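Local atomic coordinates of bifunctional endomannanase/endoglucanase (Caldanaerobius polysaccharolyticus, PDB entry 3W0K), a protein that probably hydrolyses internal beta-1,4 linkages of mannan and cellulose chains, as a bifunctional endomannanase and endoglucanase of glycoside hydrolase family 5. Residues A[100-105]-A[137-142]. Numbering follows the deposited sequence.
Sequences NLWLDK and EPPNIG
W102 meets P138 and P139 between two loops of a (beta/alpha)8 barrel, one following strand 78-83 and the other strand 130-133, and illustrates how one indole can join successive barrel loops through apolar contact. The bond from CA to CB of W102 heads toward segment 137-142, and CG lies anti to the carbonyl carbon and beside the backbone N (chi1 -48°), a torsion that helps to turn the indole to the prolines. The first ring atom to touch is W102 CD1, 4.0 Å from P139 CG. W102 NE1 comes closer, 3.4 Å from P139 CD, a van der Waals approach to a methylene. CE2 and CZ2 of W102 both stay beside P139 CD, at 3.6 Å each. CZ2 also lies near P138 CB, and W102 CH2 at the tip is 3.9 Å from that P138 atom. Both prolines meet the ring at a slant. Y89 packs edge-to-face with the same indole, while L101 CD2 lies over one face near the rim. Next to P138, E137 pairs with R196 in a salt bridge, its position after strand 130-133 consistent with the family 5 acid/base glutamate. N100 and W102 form an Asx turn, in which W102 N donates to N100 OD1 at 3.1 Å, from well above the amide carbonyl plane.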
ATOM      1  N   ASN A 100      -3.348  -1.110 -21.567  1.00  8.55           N
ATOM      2  CA  ASN A 100      -3.937  -1.919 -20.508  1.00  8.33           C
ATOM      3  C   ASN A 100      -2.912  -2.986 -20.135  1.00  7.79           C
ATOM      4  O   ASN A 100      -2.705  -3.955 -20.867  1.00  8.78           O
ATOM      5  CB  ASN A 100      -5.229  -2.595 -20.971  1.00  8.34           C
ATOM      6  CG  ASN A 100      -5.776  -3.567 -19.938  1.00  9.51           C
ATOM      7  OD1 ASN A 100      -5.343  -3.572 -18.783  1.00  9.16           O
ATOM      8  ND2 ASN A 100      -6.708  -4.414 -20.353  1.00 10.12           N
ATOM      9  N   LEU A 101      -2.298  -2.806 -18.973  1.00  8.25           N
ATOM     10  CA  LEU A 101      -1.278  -3.715 -18.467  1.00  7.93           C
ATOM     11  C   LEU A 101      -1.693  -5.182 -18.420  1.00  8.38           C
ATOM     12  O   LEU A 101      -0.877  -6.071 -18.642  1.00  9.35           O
ATOM     13  CB  LEU A 101      -0.868  -3.278 -17.057  1.00  8.71           C
ATOM     14  CG  LEU A 101       0.170  -4.134 -16.325  1.00  9.79           C
ATOM     15  CD1 LEU A 101       1.470  -4.149 -17.124  1.00  8.61           C
ATOM     16  CD2 LEU A 101       0.421  -3.580 -14.929  1.00 10.06           C
ATOM     17  N   TRP A 102      -2.969  -5.433 -18.163  1.00  9.04           N
ATOM     18  CA  TRP A 102      -3.435  -6.802 -18.032  1.00  9.77           C
ATOM     19  C   TRP A 102      -3.514  -7.617 -19.306  1.00 10.31           C
ATOM     20  O   TRP A 102      -3.505  -8.840 -19.243  1.00 11.40           O
ATOM     21  CB  TRP A 102      -4.757  -6.827 -17.259  1.00 10.41           C
ATOM     22  CG  TRP A 102      -4.645  -5.987 -16.031  1.00  9.73           C
ATOM     23  CD1 TRP A 102      -5.285  -4.808 -15.783  1.00  9.84           C
ATOM     24  CD2 TRP A 102      -3.719  -6.175 -14.951  1.00  9.72           C
ATOM     25  NE1 TRP A 102      -4.802  -4.239 -14.631  1.00 11.24           N
ATOM     26  CE2 TRP A 102      -3.841  -5.056 -14.098  1.00 10.73           C
ATOM     27  CE3 TRP A 102      -2.793  -7.175 -14.629  1.00  9.78           C
ATOM     28  CZ2 TRP A 102      -3.068  -4.907 -12.941  1.00 11.35           C
ATOM     29  CZ3 TRP A 102      -2.023  -7.027 -13.478  1.00 11.44           C
ATOM     30  CH2 TRP A 102      -2.166  -5.901 -12.649  1.00 11.69           C
ATOM     31  N   LEU A 103      -3.502  -6.946 -20.457  1.00  9.38           N
ATOM     32  CA  LEU A 103      -3.596  -7.644 -21.737  1.00  9.11           C
ATOM     33  C   LEU A 103      -2.586  -7.234 -22.800  1.00  9.85           C
ATOM     34  O   LEU A 103      -2.266  -8.029 -23.682  1.00 12.05           O
ATOM     35  CB  LEU A 103      -4.993  -7.462 -22.332  1.00 10.03           C
ATOM     36  CG  LEU A 103      -6.187  -8.018 -21.562  1.00  9.78           C
ATOM     37  CD1 LEU A 103      -7.454  -7.656 -22.310  1.00 11.82           C
ATOM     38  CD2 LEU A 103      -6.062  -9.531 -21.409  1.00 12.57           C
ATOM     39  N   ASP A 104      -2.115  -5.992 -22.743  1.00  9.97           N
ATOM     40  CA  ASP A 104      -1.191  -5.487 -23.759  1.00  9.00           C
ATOM     41  C   ASP A 104       0.271  -5.844 -23.564  1.00  9.52           C
ATOM     42  O   ASP A 104       0.897  -5.439 -22.580  1.00  9.25           O
ATOM     43  CB  ASP A 104      -1.328  -3.968 -23.896  1.00  9.38           C
ATOM     44  CG  ASP A 104      -2.735  -3.536 -24.261  1.00 10.04           C
ATOM     45  OD1 ASP A 104      -3.510  -4.365 -24.786  1.00 11.50           O
ATOM     46  OD2 ASP A 104      -3.064  -2.359 -24.029  1.00  9.65           O
ATOM     47  N   LYS A 105       0.829  -6.533 -24.556  1.00 10.27           N
ATOM     48  CA  LYS A 105       2.229  -6.943 -24.522  1.00 10.87           C
ATOM     49  C   LYS A 105       3.164  -5.742 -24.383  1.00 10.68           C
ATOM     50  O   LYS A 105       4.133  -5.800 -23.628  1.00 12.37           O
ATOM     51  CB  LYS A 105       2.583  -7.728 -25.789  1.00 12.85           C
ATOM     52  CG  LYS A 105       4.036  -8.194 -25.858  1.00 16.78           C
ATOM     53  CD  LYS A 105       4.326  -8.867 -27.194  1.00 22.15           C
ATOM     54  CE  LYS A 105       5.774  -9.330 -27.297  1.00 23.59           C
ATOM     55  NZ  LYS A 105       6.746  -8.202 -27.337  1.00 27.23           N
ATOM     56  N   GLU A 137      -2.697  -2.429  -5.922  1.00  8.61           N
ATOM     57  CA  GLU A 137      -4.086  -2.865  -6.023  1.00  9.06           C
ATOM     58  C   GLU A 137      -4.672  -3.220  -7.396  1.00  8.03           C
ATOM     59  O   GLU A 137      -5.416  -2.426  -7.983  1.00  9.13           O
ATOM     60  CB  GLU A 137      -4.963  -1.792  -5.354  1.00  8.36           C
ATOM     61  CG  GLU A 137      -4.585  -1.522  -3.890  1.00  9.25           C
ATOM     62  CD  GLU A 137      -5.175  -0.237  -3.315  1.00 11.17           C
ATOM     63  OE1 GLU A 137      -5.525   0.686  -4.083  1.00 10.88           O
ATOM     64  OE2 GLU A 137      -5.266  -0.138  -2.070  1.00 10.91           O
ATOM     65  N   PRO A 138      -4.338  -4.411  -7.930  1.00  8.80           N
ATOM     66  CA  PRO A 138      -4.863  -4.847  -9.232  1.00  8.83           C
ATOM     67  C   PRO A 138      -6.394  -4.832  -9.168  1.00  9.68           C
ATOM     68  O   PRO A 138      -6.979  -4.925  -8.084  1.00 10.21           O
ATOM     69  CB  PRO A 138      -4.316  -6.270  -9.361  1.00  9.15           C
ATOM     70  CG  PRO A 138      -3.024  -6.198  -8.628  1.00 12.08           C
ATOM     71  CD  PRO A 138      -3.379  -5.394  -7.396  1.00  9.94           C
ATOM     72  N   PRO A 139      -7.064  -4.724 -10.326  1.00  9.44           N
ATOM     73  CA  PRO A 139      -8.527  -4.683 -10.382  1.00  9.76           C
ATOM     74  C   PRO A 139      -9.242  -5.996 -10.103  1.00  8.92           C
ATOM     75  O   PRO A 139      -8.621  -7.025  -9.829  1.00 10.51           O
ATOM     76  CB  PRO A 139      -8.791  -4.201 -11.805  1.00 10.49           C
ATOM     77  CG  PRO A 139      -7.698  -4.865 -12.575  1.00  8.97           C
ATOM     78  CD  PRO A 139      -6.483  -4.670 -11.682  1.00 10.05           C
ATOM     79  N   ASN A 140     -10.568  -5.936 -10.147  1.00  9.70           N
ATOM     80  CA  ASN A 140     -11.377  -7.120  -9.924  1.00 11.21           C
ATOM     81  C   ASN A 140     -11.290  -8.046 -11.123  1.00 12.04           C
ATOM     82  O   ASN A 140     -10.982  -7.621 -12.239  1.00 12.22           O
ATOM     83  CB  ASN A 140     -12.841  -6.738  -9.707  1.00 13.87           C
ATOM     84  CG  ASN A 140     -13.108  -6.234  -8.306  1.00 19.50           C
ATOM     85  OD1 ASN A 140     -13.196  -7.020  -7.359  1.00 25.87           O
ATOM     86  ND2 ASN A 140     -13.245  -4.926  -8.165  1.00 22.47           N
ATOM     87  N   ILE A 141     -11.508  -9.329 -10.873  1.00 11.72           N
ATOM     88  CA  ILE A 141     -11.516 -10.314 -11.941  1.00 11.87           C
ATOM     89  C   ILE A 141     -12.692  -9.894 -12.829  1.00 12.09           C
ATOM     90  O   ILE A 141     -13.785  -9.614 -12.333  1.00 13.03           O
ATOM     91  CB  ILE A 141     -11.747 -11.727 -11.365  1.00 12.79           C
ATOM     92  CG1 ILE A 141     -10.575 -12.107 -10.456  1.00 14.50           C
ATOM     93  CG2 ILE A 141     -11.909 -12.744 -12.488  1.00 13.82           C
ATOM     94  CD1 ILE A 141     -10.880 -13.256  -9.510  1.00 17.58           C
ATOM     95  N   GLY A 142     -12.443  -9.777 -14.129  1.00 11.74           N
ATOM     96  CA  GLY A 142     -13.493  -9.359 -15.043  1.00 11.78           C
ATOM     97  C   GLY A 142     -13.431  -7.881 -15.388  1.00 12.56           C
ATOM     98  O   GLY A 142     -14.233  -7.397 -16.187  1.00 13.48           O
TER